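Local coordinates for hypothetical protein TM0486 (Thermotoga maritima, PDB 1VK8), which probably binds thiamin and is thought to take part in the response of the cell to oxidative conditions, at residues E40-S43 against S44-M47; Y49-P53 against S54-V58; G60-E63 against E64-R68; D90-A93 against G94-I98. All coordinates share one frame; numbering follows the deposited sequence.

Overall arrangement
The four contacts follow one another along the chain without overlap, each a local turn, cap or hairpin where one element gives way to the next. Contact 1 closes helix 31-43, contact 2 is the hairpin of strands 48-51 and 56-60, contact 3 opens helix 62-76, and contact 4 turns the chain out of strand 82-92 toward helix 98-102. Centres of contacts 1 and 2, and of contacts 1 and 3, lie about 12 Å apart; contacts 1 and 4 are the most distant, about 20 Å between centres. The three strands concerned belong to one four-stranded antiparallel sheet. Contacts 2 and 4 meet the second subunit, and contacts 3 and 4 the third, so these local structures also take part in the subunit interfaces.

Contact 1. Residues E40-S43 against S44-M47; sequences EKIS and SWGM
The carbonyl oxygen of K41 takes two bonds from S44, one from the side chain and one from the backbone. The hydroxyl bond is the shorter, S44 OG to K41 O at 2.6 Å, and it lies in the carbonyl plane on a lone pair; S44 N comes to the same oxygen at 3.1 Å from well above that plane. Setting OG between the backbone N and the carbonyl carbon (chi1 74°) folds the serine back onto the last turn of helix 31-43. One residue on, W45 N donates to I42 O at 3.1 Å with a fairly straight N-H...O angle of 161°, and water 1 bridges I42 O to M47 O. S43 OG turns back likewise, donating to E40 O at 2.8 Å.

The indole of W45 lies flat against the helix end: I42 CA sits over the centre of its five-membered ring, 3.9 Å from the centroid, in a CH-pi contact. Farther out, I42 CG1 meets the six-membered ring at W45 CH2, 4.0 Å away. R68 of helix 62-76, V58 and I20 also touch the tryptophan. G46, at positive phi, is where the chain leaves helical geometry. With serine hydroxyls and a water meeting carbonyls of its last turn, the helix can end in polar company while the indole stays buried.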
# COMPACT_ATOMS: atom_id res chain seq x y z
N GLU C 40 6.10 19.79 -2.53
CA GLU C 40 5.92 21.14 -3.02
C GLU C 40 4.84 21.20 -4.11
O GLU C 40 4.00 22.11 -4.12
CB GLU C 40 7.26 21.65 -3.54
CG GLU C 40 7.27 23.04 -4.12
CD GLU C 40 8.68 23.49 -4.52
OE1 GLU C 40 9.41 22.72 -5.21
OE2 GLU C 40 9.06 24.61 -4.12
N LYS C 41 4.86 20.25 -5.03
CA LYS C 41 3.84 20.22 -6.07
C LYS C 41 2.44 19.98 -5.47
O LYS C 41 1.49 20.66 -5.85
CB LYS C 41 4.18 19.17 -7.15
CG LYS C 41 3.15 19.06 -8.26
CD LYS C 41 3.02 20.33 -9.07
CE LYS C 41 4.14 20.52 -10.05
NZ LYS C 41 3.83 21.59 -11.03
N ILE C 42 2.31 19.00 -4.59
CA ILE C 42 1.02 18.75 -3.94
C ILE C 42 0.45 20.01 -3.24
O ILE C 42 -0.75 20.29 -3.31
CB ILE C 42 1.15 17.56 -2.95
CG1 ILE C 42 1.39 16.25 -3.72
CG2 ILE C 42 -0.09 17.42 -2.09
CD1 ILE C 42 1.91 15.13 -2.87
N SER C 43 1.32 20.80 -2.61
CA SER C 43 0.91 22.01 -1.86
C SER C 43 0.36 23.13 -2.76
O SER C 43 -0.33 24.03 -2.28
CB SER C 43 2.07 22.53 -1.04
OG SER C 43 2.99 23.27 -1.84
N SER C 44 0.70 23.07 -4.05
CA SER C 44 0.27 24.06 -5.04
C SER C 44 -1.14 23.79 -5.51
O SER C 44 -1.71 24.60 -6.22
CB SER C 44 1.21 24.04 -6.27
OG SER C 44 0.95 22.89 -7.07
N TRP C 45 -1.71 22.66 -5.14
CA TRP C 45 -3.04 22.29 -5.62
C TRP C 45 -4.14 23.07 -4.95
O TRP C 45 -5.26 23.01 -5.43
CB TRP C 45 -3.33 20.80 -5.43
CG TRP C 45 -2.41 19.86 -6.18
CD1 TRP C 45 -1.49 20.19 -7.13
CD2 TRP C 45 -2.35 18.44 -6.03
NE1 TRP C 45 -0.84 19.05 -7.56
CE2 TRP C 45 -1.34 17.97 -6.89
CE3 TRP C 45 -3.05 17.51 -5.24
CZ2 TRP C 45 -1.03 16.61 -6.99
CZ3 TRP C 45 -2.73 16.17 -5.33
CH2 TRP C 45 -1.73 15.74 -6.21
N GLY C 46 -3.86 23.69 -3.80
CA GLY C 46 -4.85 24.49 -3.10
C GLY C 46 -5.76 23.70 -2.17
O GLY C 46 -6.64 24.27 -1.51
N MSE C 47 -5.56 22.39 -2.13
CA MSE C 47 -6.33 21.50 -1.25
C MSE C 47 -5.70 21.34 0.08
O MSE C 47 -4.49 21.48 0.23
CB MSE C 47 -6.45 20.12 -1.85
CG MSE C 47 -7.14 20.16 -3.14
SE MSE C 47 -7.05 18.31 -3.94
CE MSE C 47 -8.05 18.81 -5.42
O HOH W 1 -2.88 21.40 -1.93

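Contact 2. Residues Y49-P53 against S54-V58; sequences YEVGP and SNTTV
Strands 49-51 and 56-58 run antiparallel, their axes 4.7 Å apart at closest and 172° between directions, as the two arms of a beta hairpin. E50 and T57 form the hydrogen-bonded pair: E50 N reaches T57 O at 2.9 Å, and T57 N returns the bond to E50 O. Y49 with V58 and V51 with T56 are the flanking non-hydrogen-bonded pairs. T57 O, already bonded by E50 N, also receives a CA-H...O contact from Y49 CA. At the turn, G52 N donates to N55 O at 2.8 Å, nearly along the C=O axis.

Y49, V51, T56 and V58 share one face. Y49 touches through the root of its side chain, CB lying 4.0 Å from V58 CG1, while its ring leads off with CG set between the backbone N and the carbonyl carbon (chi1 73°). V51 straddles the threonine hydroxyl: its CG1 is 3.9 Å from T56 OG1, with CG2 almost equally near. That hydroxyl bonds an unidentified ligand, which G52 O and P53 O also meet; it may come from the crystallisation liquor, though such a molecule could mark a binding site. E50 and T57 point to the other face, where E50 forms a salt bridge with R106 of its own chain and T57 OG1 bonds S19.

Helix 31-43 packs on the first face through I39, I42 and S43, and I98 of helix 98-102 lies against E50 and T57. Strand 16-24 continues the sheet beyond 56-60, and R106 of the second subunit bonds V51 O.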
# COMPACT_ATOMS: atom_id res chain seq x y z
N TYR C 49 -4.08 19.57 2.95
CA TYR C 49 -3.16 18.45 2.91
C TYR C 49 -2.40 18.34 4.22
O TYR C 49 -2.29 19.29 4.97
CB TYR C 49 -2.21 18.59 1.70
CG TYR C 49 -1.19 19.67 1.89
CD1 TYR C 49 -1.45 20.99 1.51
CD2 TYR C 49 0.06 19.38 2.41
CE1 TYR C 49 -0.52 21.99 1.70
CE2 TYR C 49 1.01 20.38 2.58
CZ TYR C 49 0.71 21.69 2.23
OH TYR C 49 1.63 22.68 2.41
N GLU C 50 -1.90 17.15 4.50
CA GLU C 50 -1.09 16.88 5.69
C GLU C 50 0.06 15.98 5.26
O GLU C 50 -0.17 14.92 4.67
CB GLU C 50 -1.96 16.14 6.68
CG GLU C 50 -1.35 15.87 8.01
CD GLU C 50 -2.36 15.19 8.90
OE1 GLU C 50 -3.46 15.74 9.07
OE2 GLU C 50 -2.07 14.10 9.39
N VAL C 51 1.29 16.39 5.58
CA VAL C 51 2.45 15.57 5.32
C VAL C 51 2.69 14.65 6.52
O VAL C 51 2.86 15.10 7.63
CB VAL C 51 3.69 16.39 5.07
CG1 VAL C 51 4.85 15.50 4.76
CG2 VAL C 51 3.45 17.38 3.92
N GLY C 52 2.70 13.37 6.27
CA GLY C 52 3.02 12.39 7.29
C GLY C 52 4.36 11.75 7.06
O GLY C 52 4.98 11.99 6.02
N PRO C 53 4.81 10.92 8.00
CA PRO C 53 6.07 10.16 7.84
C PRO C 53 6.12 9.26 6.59
O PRO C 53 7.18 9.08 6.02
CB PRO C 53 6.16 9.30 9.12
CG PRO C 53 5.04 9.67 9.99
CD PRO C 53 4.15 10.64 9.29
N SER C 54 5.00 8.74 6.14
CA SER C 54 5.04 7.75 5.07
C SER C 54 4.35 8.15 3.78
O SER C 54 4.50 7.49 2.75
CB SER C 54 4.39 6.45 5.58
OG SER C 54 3.00 6.65 5.71
N ASN C 55 3.58 9.23 3.85
CA ASN C 55 2.80 9.70 2.73
C ASN C 55 2.29 11.11 2.99
O ASN C 55 2.47 11.65 4.07
CB ASN C 55 1.63 8.74 2.43
CG ASN C 55 0.81 8.36 3.67
OD1 ASN C 55 0.49 9.18 4.50
ND2 ASN C 55 0.41 7.10 3.73
N THR C 56 1.68 11.70 1.98
CA THR C 56 1.01 12.99 2.09
C THR C 56 -0.42 12.80 1.70
O THR C 56 -0.69 12.27 0.62
CB THR C 56 1.66 13.98 1.15
OG1 THR C 56 3.00 14.22 1.56
CG2 THR C 56 0.96 15.36 1.17
N THR C 57 -1.33 13.20 2.59
CA THR C 57 -2.77 13.04 2.40
C THR C 57 -3.41 14.34 1.97
O THR C 57 -3.23 15.35 2.63
CB THR C 57 -3.39 12.57 3.69
OG1 THR C 57 -2.81 11.32 4.06
CG2 THR C 57 -4.89 12.29 3.51
N VAL C 58 -4.11 14.32 0.85
CA VAL C 58 -4.92 15.47 0.40
C VAL C 58 -6.40 15.16 0.59
O VAL C 58 -6.81 14.00 0.58
CB VAL C 58 -4.63 15.87 -1.06
CG1 VAL C 58 -3.12 16.10 -1.23
CG2 VAL C 58 -5.14 14.82 -2.03

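Contact 3. Residues G60-E63 against E64-R68; sequences GEFE and EIMDR
F62 and M66, one helical turn apart, form the close-packed side of this contact. The selenomethionine lays its CG over one face of the phenyl ring, 4.0 Å from the centroid and displaced toward the rim, in a CH-pi contact. Bends at chi2 and chi3 then carry CE to 3.8 Å from F62 CE1, while the selenium stands oblique to the ring, giving a Met-aromatic contact. I65 CD1 reaches back to G60 O at 3.6 Å, just ahead of the helix. Strand residues V16, V18 and I89 close around these side chains, and Y91 meets the F62 ring edge-to-face.

Between this buried side and the solvent side stands the N-cap of helix 62-76. E61 bends at chi2 (-87°) so that its carboxylate folds over the first turn: OE1 accepts from E64 N at 3.0 Å and OE2 from E63 N at 3.0 Å. Both donors come from above the carboxylate plane. The first regular helical bond runs from I65 N to E61 O at 3.1 Å, so one residue supplies both the cap and the opening carbonyl. A carboxylate here would probably interact favourably with the positive end of the helix dipole.

The outer side is looser and watery. E61 OE1 and E64 OE1 stay 4.5 Å apart, and water 3 donates to both, probably easing the repulsion between like charges; water 2 links E64 OE1 to E61 N. On a different side, against the third subunit, D67 forms salt bridges with K70 of its own chain and K70 of that subunit.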
# COMPACT_ATOMS: atom_id res chain seq x y z
N GLY C 60 -10.03 16.37 -1.10
CA GLY C 60 -10.65 17.14 -2.16
C GLY C 60 -11.55 16.31 -3.01
O GLY C 60 -11.88 15.18 -2.67
N GLU C 61 -11.97 16.87 -4.14
CA GLU C 61 -12.87 16.19 -5.04
C GLU C 61 -12.08 15.15 -5.82
O GLU C 61 -10.99 15.42 -6.30
CB GLU C 61 -13.59 17.21 -5.95
CG GLU C 61 -14.70 16.59 -6.78
CD GLU C 61 -14.22 16.01 -8.10
OE1 GLU C 61 -13.42 16.70 -8.79
OE2 GLU C 61 -14.67 14.87 -8.46
N PHE C 62 -12.64 13.95 -5.91
CA PHE C 62 -11.94 12.77 -6.44
C PHE C 62 -11.35 12.92 -7.85
O PHE C 62 -10.18 12.67 -8.08
CB PHE C 62 -12.89 11.57 -6.37
CG PHE C 62 -12.32 10.32 -6.94
CD1 PHE C 62 -11.21 9.75 -6.41
CD2 PHE C 62 -12.93 9.71 -8.01
CE1 PHE C 62 -10.68 8.60 -6.97
CE2 PHE C 62 -12.41 8.59 -8.54
CZ PHE C 62 -11.28 8.04 -8.03
N GLU C 63 -12.16 13.35 -8.81
CA GLU C 63 -11.70 13.42 -10.19
C GLU C 63 -10.66 14.52 -10.37
O GLU C 63 -9.73 14.36 -11.13
CB GLU C 63 -12.88 13.60 -11.14
CG GLU C 63 -13.79 12.38 -11.07
CD GLU C 63 -14.79 12.24 -12.20
OE1 GLU C 63 -14.81 13.09 -13.11
OE2 GLU C 63 -15.55 11.24 -12.18
N GLU C 64 -10.80 15.62 -9.65
CA GLU C 64 -9.78 16.65 -9.66
C GLU C 64 -8.45 16.13 -9.13
O GLU C 64 -7.41 16.39 -9.73
CB GLU C 64 -10.23 17.83 -8.81
CG GLU C 64 -9.32 19.05 -8.99
CD GLU C 64 -9.76 20.26 -8.16
OE1 GLU C 64 -10.93 20.32 -7.68
OE2 GLU C 64 -8.91 21.16 -8.01
N ILE C 65 -8.46 15.40 -8.03
CA ILE C 65 -7.23 14.80 -7.47
C ILE C 65 -6.60 13.84 -8.51
O ILE C 65 -5.40 13.87 -8.75
CB ILE C 65 -7.48 14.11 -6.10
CG1 ILE C 65 -7.84 15.09 -5.00
CG2 ILE C 65 -6.22 13.34 -5.64
CD1 ILE C 65 -8.56 14.39 -3.79
N MSE C 66 -7.42 13.01 -9.14
CA MSE C 66 -6.90 12.07 -10.15
C MSE C 66 -6.20 12.83 -11.28
O MSE C 66 -5.12 12.47 -11.71
CB MSE C 66 -8.00 11.16 -10.70
CG MSE C 66 -8.59 10.22 -9.69
SE MSE C 66 -7.20 9.11 -8.75
CE MSE C 66 -7.16 10.01 -7.04
N ASP C 67 -6.78 13.95 -11.73
CA ASP C 67 -6.16 14.79 -12.73
C ASP C 67 -4.87 15.44 -12.24
O ASP C 67 -3.92 15.59 -13.01
CB ASP C 67 -7.13 15.89 -13.19
CG ASP C 67 -8.27 15.36 -14.07
OD1 ASP C 67 -8.17 14.25 -14.64
OD2 ASP C 67 -9.32 16.02 -14.24
N ARG C 68 -4.83 15.84 -10.98
CA ARG C 68 -3.61 16.38 -10.40
C ARG C 68 -2.53 15.32 -10.29
O ARG C 68 -1.35 15.62 -10.46
CB ARG C 68 -3.88 16.99 -9.01
CG ARG C 68 -4.75 18.21 -9.05
CD ARG C 68 -4.19 19.32 -9.84
NE ARG C 68 -4.68 20.59 -9.34
CZ ARG C 68 -4.16 21.75 -9.69
NH1 ARG C 68 -3.17 21.82 -10.56
NH2 ARG C 68 -4.65 22.87 -9.19
O HOH W 2 -10.89 19.51 -4.71
O HOH W 3 -13.26 19.46 -8.55

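Contact 4. Residues D90-A93 against G94-I98; sequences DYKA and GGITI
Between D90-A93 and G94-I98 the one backbone bond closes a type II beta turn from K92 to G95: G95 N donates to K92 O at 2.9 Å. The donor stands above the carbonyl plane, 46° out of it. G94 and G95 both take positive phi, backbone angles readily open to glycine.

Two waters extend the polar contacts of the turn. The lysine chain of K92 is fully extended, CG opposite the backbone N (chi1 -174°), and runs beside the G95 carbonyl, with CD 3.4 Å from G95 O. Its ammonium then donates to water 4, which lies 2.9 Å from K92 NZ and also near G95 O. Water 5 lies between A93 O and G95 O.

Van der Waals packing gathers round I96, whose side chain crosses those of D90 and K92 at about right angles. Carbon meets carbon where I96 CB rests 3.9 Å from K92 CB. Against D90 the aliphatic carbons lie on oxygens instead: the CG2 branch of I96 reaches the strand backbone at D90 O, 3.4 Å away, and CG1 lies 3.9 Å from D90 OD2, a carboxylate oxygen engaged by K101 and by R82 of the third subunit.

The turn ends strand 82-92, an outermost strand of the sheet within the chain, which pairs with 16-24 through D90 and T17. Y91 and K92 continue the sheet by antiparallel pairing with a strand of the third subunit. Beyond I96, T97 N-caps helix 98-102, and I98 rests on T17.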
# COMPACT_ATOMS: atom_id res chain seq x y z
N ASP C 90 -9.66 6.88 0.24
CA ASP C 90 -10.79 6.52 1.07
C ASP C 90 -12.01 7.13 0.39
O ASP C 90 -12.17 8.35 0.33
CB ASP C 90 -10.63 7.08 2.49
CG ASP C 90 -11.68 6.55 3.45
OD1 ASP C 90 -12.53 5.73 3.05
OD2 ASP C 90 -11.73 6.92 4.63
N TYR C 91 -12.84 6.28 -0.19
CA TYR C 91 -13.94 6.73 -1.00
C TYR C 91 -15.22 6.49 -0.23
O TYR C 91 -15.50 5.40 0.16
CB TYR C 91 -13.98 5.94 -2.31
CG TYR C 91 -14.92 6.52 -3.33
CD1 TYR C 91 -16.28 6.26 -3.26
CD2 TYR C 91 -14.44 7.32 -4.37
CE1 TYR C 91 -17.15 6.80 -4.19
CE2 TYR C 91 -15.32 7.88 -5.30
CZ TYR C 91 -16.66 7.60 -5.21
OH TYR C 91 -17.54 8.11 -6.14
N LYS C 92 -15.99 7.52 0.01
CA LYS C 92 -17.23 7.38 0.76
C LYS C 92 -18.33 8.17 0.05
O LYS C 92 -18.18 9.34 -0.22
CB LYS C 92 -17.06 7.88 2.20
CG LYS C 92 -18.29 7.62 3.07
CD LYS C 92 -18.17 8.18 4.45
CE LYS C 92 -19.49 8.05 5.22
NZ LYS C 92 -19.31 8.46 6.61
N ALA C 93 -19.45 7.52 -0.22
CA ALA C 93 -20.58 8.22 -0.81
C ALA C 93 -21.00 9.32 0.15
O ALA C 93 -21.18 9.08 1.34
CB ALA C 93 -21.74 7.27 -1.06
N GLY C 94 -21.13 10.54 -0.37
CA GLY C 94 -21.55 11.67 0.47
C GLY C 94 -20.35 12.42 1.06
O GLY C 94 -20.51 13.50 1.60
N GLY C 95 -19.16 11.82 1.00
CA GLY C 95 -17.93 12.47 1.39
C GLY C 95 -17.30 11.96 2.67
O GLY C 95 -17.97 11.45 3.56
N ILE C 96 -15.97 12.06 2.73
CA ILE C 96 -15.19 11.82 3.93
C ILE C 96 -14.02 12.81 3.95
O ILE C 96 -13.48 13.19 2.89
CB ILE C 96 -14.68 10.34 4.00
CG1 ILE C 96 -14.02 10.02 5.35
CG2 ILE C 96 -13.73 10.03 2.86
CD1 ILE C 96 -14.98 9.96 6.52
N THR C 97 -13.62 13.22 5.15
CA THR C 97 -12.60 14.25 5.32
C THR C 97 -11.51 13.77 6.26
O THR C 97 -11.70 12.79 6.98
CB THR C 97 -13.20 15.52 5.95
OG1 THR C 97 -13.85 15.20 7.18
CG2 THR C 97 -14.30 16.10 5.08
N ILE C 98 -10.38 14.48 6.24
CA ILE C 98 -9.29 14.22 7.16
C ILE C 98 -9.78 14.30 8.61
O ILE C 98 -9.53 13.37 9.41
CB ILE C 98 -8.10 15.19 6.86
CG1 ILE C 98 -7.43 14.84 5.53
CG2 ILE C 98 -7.10 15.16 8.01
CD1 ILE C 98 -6.40 15.88 5.03
O HOH W 4 -18.58 11.27 6.22
O HOH W 5 -20.53 10.74 3.61